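Local coordinates for protein esterase E25 (Uncultured bacterium, PDB 4Q05) that probably hydrolyses carboxylic ester bonds as a dimeric bacterial esterase of the hormone-sensitive lipase family, from the subfamily marked by a GTSAG motif, at residues Leu70-Arg75 with Ile84-Glu89; Leu102-Glu107 with Ile156-Lys161; Tyr117-Val122 with Ile151-Ile156; Glu328-Gly333 with Ala341-His346. All blocks are in the same frame, centred on the assembly; numbering follows the deposited sequence.

Contact 1 (Leu70-Arg75 with Ile84-Glu89); sequences LNLVPR and ITQLDE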
# COMPACT_ATOMS: atom_id res chain seq x y z
N LEU A 70 -9.47 24.87 5.95
CA LEU A 70 -10.92 25.00 6.02
C LEU A 70 -11.36 26.44 5.76
O LEU A 70 -12.46 26.68 5.27
CB LEU A 70 -11.42 24.58 7.40
CG LEU A 70 -12.43 23.44 7.45
CD1 LEU A 70 -11.75 22.13 7.07
CD2 LEU A 70 -13.06 23.34 8.84
N ASN A 71 -10.49 27.39 6.10
CA ASN A 71 -10.82 28.80 5.97
C ASN A 71 -10.22 29.45 4.72
O ASN A 71 -10.55 30.59 4.40
CB ASN A 71 -10.40 29.57 7.22
CG ASN A 71 -11.25 29.21 8.43
OD1 ASN A 71 -12.35 28.66 8.30
ND2 ASN A 71 -10.73 29.52 9.62
N LEU A 72 -9.34 28.73 4.03
CA LEU A 72 -8.74 29.24 2.81
C LEU A 72 -9.62 28.86 1.62
O LEU A 72 -9.41 27.83 0.97
CB LEU A 72 -7.32 28.71 2.63
CG LEU A 72 -6.51 29.40 1.53
CD1 LEU A 72 -6.56 30.91 1.68
CD2 LEU A 72 -5.07 28.90 1.55
N VAL A 73 -10.62 29.68 1.35
CA VAL A 73 -11.57 29.37 0.30
C VAL A 73 -11.73 30.58 -0.60
O VAL A 73 -12.68 31.34 -0.46
CB VAL A 73 -12.92 28.92 0.89
CG1 VAL A 73 -13.89 28.54 -0.22
CG2 VAL A 73 -12.71 27.74 1.85
N PRO A 74 -10.78 30.76 -1.52
CA PRO A 74 -10.85 31.85 -2.50
C PRO A 74 -12.13 31.72 -3.33
O PRO A 74 -12.53 30.61 -3.69
CB PRO A 74 -9.63 31.60 -3.40
CG PRO A 74 -8.72 30.69 -2.61
CD PRO A 74 -9.63 29.87 -1.76
N ARG A 75 -12.76 32.84 -3.61
CA ARG A 75 -13.95 32.85 -4.45
C ARG A 75 -13.69 33.63 -5.72
O ARG A 75 -14.21 33.29 -6.78
CB ARG A 75 -15.15 33.43 -3.69
CG ARG A 75 -15.83 32.43 -2.79
CD ARG A 75 -16.27 33.04 -1.47
NE ARG A 75 -17.39 33.97 -1.61
CZ ARG A 75 -17.33 35.27 -1.31
NH1 ARG A 75 -16.21 35.80 -0.85
NH2 ARG A 75 -18.41 36.03 -1.47
N ILE A 84 -2.67 31.46 -4.01
CA ILE A 84 -1.68 30.68 -4.75
C ILE A 84 -0.27 31.17 -4.43
O ILE A 84 0.60 30.39 -4.06
CB ILE A 84 -1.96 30.74 -6.26
CG1 ILE A 84 -3.16 29.85 -6.59
CG2 ILE A 84 -0.73 30.29 -7.05
CD1 ILE A 84 -3.77 30.07 -7.97
N THR A 85 -0.07 32.48 -4.58
CA THR A 85 1.18 33.11 -4.19
C THR A 85 1.58 32.71 -2.78
O THR A 85 2.71 32.30 -2.53
CB THR A 85 1.05 34.62 -4.24
OG1 THR A 85 0.85 35.02 -5.60
CG2 THR A 85 2.32 35.29 -3.69
N GLN A 86 0.64 32.83 -1.84
CA GLN A 86 0.91 32.50 -0.45
C GLN A 86 1.37 31.04 -0.29
O GLN A 86 2.36 30.77 0.38
CB GLN A 86 -0.32 32.76 0.42
CG GLN A 86 -0.26 32.19 1.82
CD GLN A 86 -1.63 32.14 2.50
OE1 GLN A 86 -2.55 32.86 2.11
NE2 GLN A 86 -1.76 31.29 3.52
N LEU A 87 0.65 30.12 -0.91
CA LEU A 87 0.99 28.71 -0.80
C LEU A 87 2.29 28.34 -1.51
O LEU A 87 2.97 27.40 -1.11
CB LEU A 87 -0.16 27.82 -1.29
CG LEU A 87 -1.37 27.93 -0.36
CD1 LEU A 87 -2.56 27.23 -0.95
CD2 LEU A 87 -1.02 27.37 1.02
N ASP A 88 2.64 29.09 -2.56
CA ASP A 88 3.85 28.81 -3.34
C ASP A 88 5.09 29.47 -2.72
O ASP A 88 6.21 29.29 -3.20
CB ASP A 88 3.71 29.33 -4.77
CG ASP A 88 2.86 28.43 -5.65
OD1 ASP A 88 2.57 27.28 -5.24
OD2 ASP A 88 2.51 28.88 -6.76
N GLU A 89 4.87 30.24 -1.66
CA GLU A 89 5.94 31.02 -1.07
C GLU A 89 7.12 30.12 -0.69
O GLU A 89 6.93 29.09 -0.05
CB GLU A 89 5.41 31.75 0.15
CG GLU A 89 6.23 32.94 0.60
CD GLU A 89 5.43 33.84 1.52
OE1 GLU A 89 4.56 34.59 1.01
OE2 GLU A 89 5.65 33.78 2.75

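Contact 2 (Leu102-Glu107 with Ile156-Lys161); sequences LSVSVE and IATLAK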
# COMPACT_ATOMS: atom_id res chain seq x y z
N LEU A 102 23.02 19.81 -4.92
CA LEU A 102 23.19 18.52 -5.58
C LEU A 102 23.78 18.65 -6.98
O LEU A 102 23.98 17.65 -7.67
CB LEU A 102 21.86 17.77 -5.60
CG LEU A 102 21.34 17.45 -4.20
CD1 LEU A 102 19.93 16.88 -4.24
CD2 LEU A 102 22.28 16.49 -3.50
N SER A 103 24.08 19.87 -7.39
CA SER A 103 24.67 20.09 -8.69
C SER A 103 23.69 19.68 -9.79
O SER A 103 24.06 19.03 -10.76
CB SER A 103 25.97 19.30 -8.82
OG SER A 103 26.94 19.80 -7.91
N VAL A 104 22.43 20.05 -9.62
CA VAL A 104 21.43 19.80 -10.64
C VAL A 104 21.26 21.06 -11.46
O VAL A 104 21.12 22.15 -10.92
CB VAL A 104 20.09 19.36 -10.04
CG1 VAL A 104 19.10 19.03 -11.14
CG2 VAL A 104 20.28 18.14 -9.15
N SER A 105 21.33 20.92 -12.78
CA SER A 105 21.10 22.04 -13.68
C SER A 105 19.60 22.17 -13.87
O SER A 105 18.93 21.20 -14.23
CB SER A 105 21.79 21.78 -15.02
OG SER A 105 21.24 22.57 -16.05
N VAL A 106 19.06 23.37 -13.62
CA VAL A 106 17.66 23.64 -13.89
C VAL A 106 17.51 24.83 -14.83
O VAL A 106 17.82 25.97 -14.46
CB VAL A 106 16.87 23.93 -12.61
CG1 VAL A 106 15.41 24.17 -12.95
CG2 VAL A 106 17.02 22.76 -11.63
N GLU A 107 17.04 24.57 -16.04
CA GLU A 107 17.05 25.61 -17.08
C GLU A 107 15.69 25.77 -17.73
O GLU A 107 15.15 24.80 -18.27
CB GLU A 107 18.08 25.29 -18.15
CG GLU A 107 19.53 25.38 -17.66
CD GLU A 107 20.00 26.81 -17.47
OE1 GLU A 107 19.23 27.76 -17.78
OE2 GLU A 107 21.14 27.00 -17.01
N ILE A 156 13.66 13.60 -8.54
CA ILE A 156 13.64 12.51 -9.48
C ILE A 156 14.94 12.47 -10.28
O ILE A 156 15.57 11.42 -10.43
CB ILE A 156 12.43 12.64 -10.44
CG1 ILE A 156 11.12 12.45 -9.66
CG2 ILE A 156 12.54 11.64 -11.56
CD1 ILE A 156 9.86 12.79 -10.49
N ALA A 157 15.34 13.62 -10.81
CA ALA A 157 16.55 13.67 -11.63
C ALA A 157 17.77 13.11 -10.88
O ALA A 157 18.43 12.20 -11.37
CB ALA A 157 16.81 15.08 -12.13
N THR A 158 18.05 13.64 -9.70
CA THR A 158 19.25 13.22 -8.97
C THR A 158 19.20 11.79 -8.51
O THR A 158 20.17 11.06 -8.67
CB THR A 158 19.52 14.04 -7.69
OG1 THR A 158 18.32 14.66 -7.22
CG2 THR A 158 20.57 15.05 -7.94
N LEU A 159 18.08 11.39 -7.92
CA LEU A 159 18.01 10.08 -7.30
C LEU A 159 17.69 8.98 -8.29
O LEU A 159 18.21 7.88 -8.16
CB LEU A 159 17.01 10.08 -6.15
CG LEU A 159 17.43 11.03 -5.03
CD1 LEU A 159 16.55 10.87 -3.81
CD2 LEU A 159 18.88 10.80 -4.69
N ALA A 160 16.83 9.25 -9.27
CA ALA A 160 16.58 8.23 -10.28
C ALA A 160 17.65 8.27 -11.37
O ALA A 160 17.68 7.41 -12.25
CB ALA A 160 15.18 8.36 -10.87
N LYS A 161 18.54 9.27 -11.31
CA LYS A 161 19.67 9.38 -12.23
C LYS A 161 19.23 9.41 -13.69
O LYS A 161 19.65 8.59 -14.51
CB LYS A 161 20.65 8.25 -12.00
CG LYS A 161 21.17 8.20 -10.56
CD LYS A 161 22.10 7.01 -10.36
CE LYS A 161 22.55 6.91 -8.90
NZ LYS A 161 23.36 5.67 -8.67

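Contact 3 (Tyr117-Val122 with Ile151-Ile156); sequences YYVTPV and IEAIVI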
# COMPACT_ATOMS: atom_id res chain seq x y z
N TYR A 117 11.05 23.12 -17.90
CA TYR A 117 12.34 23.21 -17.24
C TYR A 117 13.12 21.96 -17.54
O TYR A 117 12.64 20.85 -17.30
CB TYR A 117 12.18 23.40 -15.73
CG TYR A 117 11.64 24.76 -15.39
CD1 TYR A 117 12.50 25.85 -15.25
CD2 TYR A 117 10.28 24.97 -15.27
CE1 TYR A 117 12.00 27.11 -14.97
CE2 TYR A 117 9.78 26.22 -14.99
CZ TYR A 117 10.64 27.28 -14.84
OH TYR A 117 10.13 28.53 -14.56
N TYR A 118 14.33 22.16 -18.08
CA TYR A 118 15.26 21.07 -18.31
C TYR A 118 16.05 20.86 -17.04
O TYR A 118 16.73 21.77 -16.57
CB TYR A 118 16.21 21.41 -19.45
CG TYR A 118 15.53 21.50 -20.80
CD1 TYR A 118 14.92 22.67 -21.21
CD2 TYR A 118 15.50 20.40 -21.66
CE1 TYR A 118 14.30 22.76 -22.44
CE2 TYR A 118 14.88 20.48 -22.89
CZ TYR A 118 14.28 21.66 -23.27
OH TYR A 118 13.66 21.75 -24.50
N VAL A 119 15.96 19.66 -16.48
CA VAL A 119 16.53 19.35 -15.18
C VAL A 119 17.52 18.22 -15.40
O VAL A 119 17.14 17.09 -15.70
CB VAL A 119 15.44 18.92 -14.17
CG1 VAL A 119 16.05 18.62 -12.78
CG2 VAL A 119 14.38 20.02 -14.04
N THR A 120 18.81 18.56 -15.31
CA THR A 120 19.87 17.61 -15.61
C THR A 120 20.71 17.35 -14.36
O THR A 120 21.31 18.27 -13.81
CB THR A 120 20.80 18.16 -16.71
OG1 THR A 120 20.01 18.76 -17.74
CG2 THR A 120 21.65 17.05 -17.31
N PRO A 121 20.74 16.09 -13.90
CA PRO A 121 21.51 15.72 -12.71
C PRO A 121 22.97 15.50 -13.10
O PRO A 121 23.22 15.33 -14.28
CB PRO A 121 20.89 14.38 -12.32
CG PRO A 121 20.50 13.77 -13.61
CD PRO A 121 20.08 14.92 -14.51
N VAL A 122 23.90 15.51 -12.15
CA VAL A 122 25.31 15.29 -12.49
C VAL A 122 25.55 13.87 -12.94
O VAL A 122 26.48 13.61 -13.70
CB VAL A 122 26.25 15.57 -11.30
CG1 VAL A 122 26.71 17.01 -11.32
CG2 VAL A 122 25.58 15.20 -9.99
N ILE A 151 10.90 21.29 -7.82
CA ILE A 151 11.43 20.54 -6.68
C ILE A 151 11.38 19.03 -6.89
O ILE A 151 12.40 18.35 -6.83
CB ILE A 151 10.73 20.91 -5.36
CG1 ILE A 151 10.96 22.39 -5.06
CG2 ILE A 151 11.26 20.06 -4.20
CD1 ILE A 151 10.17 22.91 -3.87
N GLU A 152 10.20 18.49 -7.17
CA GLU A 152 10.11 17.04 -7.34
C GLU A 152 10.93 16.55 -8.54
O GLU A 152 11.46 15.44 -8.53
CB GLU A 152 8.66 16.58 -7.44
CG GLU A 152 8.50 15.08 -7.62
CD GLU A 152 7.05 14.66 -7.75
OE1 GLU A 152 6.24 15.40 -8.36
OE2 GLU A 152 6.71 13.57 -7.24
N ALA A 153 11.00 17.37 -9.59
CA ALA A 153 11.78 17.05 -10.78
C ALA A 153 13.25 16.93 -10.43
O ALA A 153 13.97 16.08 -10.94
CB ALA A 153 11.60 18.13 -11.83
N ILE A 154 13.71 17.83 -9.57
CA ILE A 154 15.09 17.80 -9.12
C ILE A 154 15.37 16.51 -8.35
O ILE A 154 16.40 15.86 -8.54
CB ILE A 154 15.39 19.03 -8.25
CG1 ILE A 154 15.33 20.30 -9.10
CG2 ILE A 154 16.74 18.89 -7.54
CD1 ILE A 154 15.19 21.57 -8.28
N VAL A 155 14.42 16.12 -7.49
CA VAL A 155 14.57 14.90 -6.71
C VAL A 155 14.60 13.67 -7.61
O VAL A 155 15.46 12.80 -7.47
CB VAL A 155 13.41 14.70 -5.71
CG1 VAL A 155 13.50 13.32 -5.10
CG2 VAL A 155 13.43 15.78 -4.65
N ILE A 156 13.66 13.60 -8.54
CA ILE A 156 13.64 12.51 -9.48
C ILE A 156 14.94 12.47 -10.28
O ILE A 156 15.57 11.42 -10.43
CB ILE A 156 12.43 12.64 -10.44
CG1 ILE A 156 11.12 12.45 -9.66
CG2 ILE A 156 12.54 11.64 -11.56
CD1 ILE A 156 9.86 12.79 -10.49

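Contact 4 (Glu328-Gly333 with Ala341-His346); sequences EGIAHG and APETQH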
# COMPACT_ATOMS: atom_id res chain seq x y z
N GLU A 328 5.49 3.82 5.67
CA GLU A 328 5.09 4.16 7.02
C GLU A 328 5.45 5.61 7.33
O GLU A 328 6.59 6.02 7.12
CB GLU A 328 5.83 3.24 7.99
CG GLU A 328 5.65 3.54 9.46
CD GLU A 328 4.29 3.13 9.95
OE1 GLU A 328 3.42 2.81 9.10
OE2 GLU A 328 4.08 3.13 11.18
N GLY A 329 4.48 6.38 7.83
CA GLY A 329 4.69 7.75 8.27
C GLY A 329 4.54 8.82 7.19
O GLY A 329 4.37 10.00 7.49
N ILE A 330 4.56 8.40 5.93
CA ILE A 330 4.59 9.37 4.85
C ILE A 330 3.22 9.92 4.47
O ILE A 330 2.26 9.16 4.23
CB ILE A 330 5.33 8.80 3.62
CG1 ILE A 330 6.84 9.02 3.81
CG2 ILE A 330 4.82 9.42 2.32
CD1 ILE A 330 7.66 8.86 2.54
N ALA A 331 3.13 11.25 4.43
CA ALA A 331 1.93 11.95 3.99
C ALA A 331 2.10 12.39 2.55
O ALA A 331 3.13 12.14 1.94
CB ALA A 331 1.66 13.16 4.88
N HIS A 332 1.08 13.07 2.01
CA HIS A 332 1.07 13.53 0.62
C HIS A 332 2.37 14.22 0.22
O HIS A 332 2.66 15.29 0.70
CB HIS A 332 -0.07 14.51 0.44
CG HIS A 332 -0.18 15.09 -0.93
ND1 HIS A 332 -0.66 14.38 -2.01
CD2 HIS A 332 0.11 16.34 -1.39
CE1 HIS A 332 -0.67 15.16 -3.08
NE2 HIS A 332 -0.20 16.35 -2.73
N GLY A 333 3.13 13.60 -0.68
CA GLY A 333 4.35 14.20 -1.20
C GLY A 333 5.59 14.08 -0.32
O GLY A 333 6.65 14.54 -0.73
N ALA A 341 16.13 11.14 3.58
CA ALA A 341 15.28 10.12 4.18
C ALA A 341 15.58 8.77 3.54
O ALA A 341 15.59 8.65 2.31
CB ALA A 341 13.81 10.47 4.03
N PRO A 342 15.85 7.74 4.35
CA PRO A 342 15.97 6.43 3.70
C PRO A 342 14.77 6.09 2.83
O PRO A 342 14.96 5.42 1.82
CB PRO A 342 16.09 5.47 4.89
CG PRO A 342 16.88 6.31 5.91
CD PRO A 342 16.35 7.73 5.74
N GLU A 343 13.56 6.53 3.19
CA GLU A 343 12.37 6.24 2.40
C GLU A 343 12.51 6.79 0.99
O GLU A 343 12.20 6.13 0.00
CB GLU A 343 11.12 6.85 3.05
CG GLU A 343 10.66 6.14 4.32
CD GLU A 343 11.39 6.60 5.57
OE1 GLU A 343 12.33 7.42 5.47
OE2 GLU A 343 11.03 6.14 6.68
N THR A 344 12.97 8.02 0.92
CA THR A 344 13.17 8.72 -0.34
C THR A 344 14.29 8.10 -1.15
O THR A 344 14.17 7.89 -2.36
CB THR A 344 13.48 10.20 -0.05
OG1 THR A 344 12.35 10.78 0.61
CG2 THR A 344 13.78 10.96 -1.33
N GLN A 345 15.40 7.78 -0.49
CA GLN A 345 16.52 7.16 -1.20
C GLN A 345 16.09 5.82 -1.77
O GLN A 345 16.45 5.46 -2.88
CB GLN A 345 17.71 6.97 -0.26
CG GLN A 345 18.31 8.27 0.23
CD GLN A 345 19.45 8.03 1.19
OE1 GLN A 345 19.58 6.94 1.74
NE2 GLN A 345 20.28 9.04 1.39
N HIS A 346 15.32 5.07 -0.99
CA HIS A 346 14.86 3.76 -1.46
C HIS A 346 13.87 3.95 -2.61
O HIS A 346 13.99 3.33 -3.67
CB HIS A 346 14.19 3.02 -0.31
CG HIS A 346 13.49 1.76 -0.73
ND1 HIS A 346 14.08 0.81 -1.53
CD2 HIS A 346 12.25 1.30 -0.46
CE1 HIS A 346 13.24 -0.18 -1.73
NE2 HIS A 346 12.12 0.09 -1.09
O HOH W 1 9.02 4.62 6.68

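Contact 1 (Leu70-Arg75 with Ile84-Glu89)
Leu72 and Leu87 meet methyl to methyl, with CD2 of Leu72 3.9 Å from CD1 of Leu87, where the end of helix 66-71 faces the last turns of helix 77-88. These helices belong to the N-terminal, mainly helical part of the chain, consistent with the cap that esterases of the hormone-sensitive lipase family set over their alpha/beta hydrolase core. The two leucines extend toward each other tip to tip, which explains how they can touch although their CA atoms lie 10.4 Å apart. Leu72 places CG anti to the backbone nitrogen (chi1 -169°), which directs its CD2 methyl toward Leu87. On the same leucine, the other methyl, CD1, has a looser neighbour in the amide oxygen OE1 of Gln86, at 4.5 Å; this is an approach and not a bond. The 100 Å² buried in total, summed over both segments, fits a small patch at the surface.

One step outward, Phe262 of helix 262-271 touches both Leu72 and Leu87, so a third helix completes the apolar cluster. Helix 77-88 is also met from the loop side by Pro74, which packs on Glu79, Trp80 and Ala83. What positions Leu72 is its backbone: it has just left helical geometry (phi/psi -90°/86°) and forms the centre of an inverse gamma turn, closed by a weak hydrogen bond of 3.2 Å from Val73 N to Asn71 O.

Contact 2 (Leu102-Glu107 with Ile156-Lys161)
Leu102, Val104 and Thr158 carry this contact, and none of them has a flat group: there is no ring, amide or carboxylate to offer a face or an edge, so the surfaces that meet are methyl and methylene groups. They join the edge of an alpha/beta hydrolase fold, where the link from helix 91-102 into the outermost strand 105-111 lies against helix 151-160. Thr158 is the centre of the group. Its methyl CG2 sits 3.8 Å from Leu102 CB, and its OG1 is 4.0 Å from Leu102 CD1, the two side chains crossing at about a right angle. The same methyl also faces Val104 CG2 at a slant, at a modelled separation of 3.3 Å. That is tighter than normal carbon packing, and Thr158 also has an unusual first torsion, near eclipsed at 22°; together they suggest either real strain or some uncertainty in how this side chain was placed.

Burial extends beyond the pair of segments, since Val104 and Ala157 both touch Val119 of strand 114-120, while Leu102 rests on Leu339. The approach of Leu102 and Val104 on either side of Ser103 depends on the turn there: a Schellman motif ends helix 91-102, and Ser103 takes the positive phi of 65° that swings the chain toward the strand. On the opposing helix, the Thr158 hydroxyl has a clear partner behind it: OG1 is hydrogen-bonded to Ile154 O one turn back, with a weak second bond to Val155 O.

Contact 3 (Tyr117-Val122 with Ile151-Ile156)
Val119 stands over helix 151-160 like a two-pronged fork, each methyl meeting a different part of the helix surface. CG2 faces the methyl CB of Ala153 at 4.0 Å. CG1 reaches the backbone between Ala153 and Ile154, lying 3.8 Å from Ala153 O and 3.9 Å from Ile154 CA. From there it also meets the side of Ile154, whose CG1 is 4.1 Å from Val119 CG1. This division follows from the valine rotamer, with CG1 anti to the backbone nitrogen (chi1 -179°) and CG2 anti to the carbonyl carbon. The small Ala153 is consistent with this close approach; the nearest CA pair, Val119 and Ile154, is 6.4 Å apart. Helix 151-160 is the connection between strands 132-136 and 164-168, parallel neighbours in the sheet, and so makes a beta-alpha-beta crossover of the alpha/beta hydrolase fold; Val119 belongs to strand 114-120, antiparallel to 164-168. Ile154 packs onward against Ile98 and Ser99 of helix 91-102, and Ala153 against His135. On another flank, the carboxylate of Glu152 binds Ser205 OG through OE1 and Tyr335 OH through OE2, next to the probable nucleophile elbow (a GxSxG pattern).

Contact 4 (Glu328-Gly333 with Ala341-His346)
Apolar contact comes first: Ile330 and Glu343 slide past each other in opposite directions, and the terminal methyl CD1 of Ile330 rests 4.0 Å from Glu343 CB. It is thus the aliphatic root of the glutamate, not its carboxylate, that faces the isoleucine. Leu54 of helix 52-59 touches both residues and completes this buried patch.

The polar link runs through water. One molecule donates to Glu328 O at 2.8 Å and, in a bond modelled as unusually short, to Glu343 OE2 at 2.5 Å; the angle of about 113° between the two acceptors at the water is compatible with two donated protons. At 4.5 Å, Glu328 O and Glu343 OE2 are too far apart to bond directly, and the water spans the gap. Glu343 reaches the water through a fold in its chain (chi2 84°), which carries CD out of the extended CA-CB-CG path. Its other oxygen, OE1, is bonded to Ser51 OG, so both oxygens of this buried carboxylate have partners.

Bonds to the second subunit hold the far end of Glu328: OE2 accepts from Asp244 N and OE1 pairs with Ser306 OG, both of that neighbouring subunit. The backbone carbonyl of Glu328 therefore serves the water while its side chain serves the dimer interface. Next along, Gly329 N bonds Thr300 OG1. His332 follows on this loop between the last strand, 322-327, and the C-terminal helix 342-358, the place where alpha/beta hydrolases typically carry the histidine of the catalytic triad.

In the fold
Contact 1 stands apart at the surface, about 19 Å between its centre and that of the chain, and joins helices of the probable cap. Contacts 2 and 3 are neighbours, with centres about 4 Å apart: they share Ile156, use successive turns of helix 151-160, and reach adjacent antiparallel strands tied by Ser105 N to Thr120 O at 2.8 Å. Contact 3 is buried and contact 2 only partly so, yet both, like contact 1, are apolar across their segments. Contact 4 differs, adding a bridging water and bonds to the second subunit at the far edge of the sheet. It meets contact 2 where Leu159 packs on Thr344.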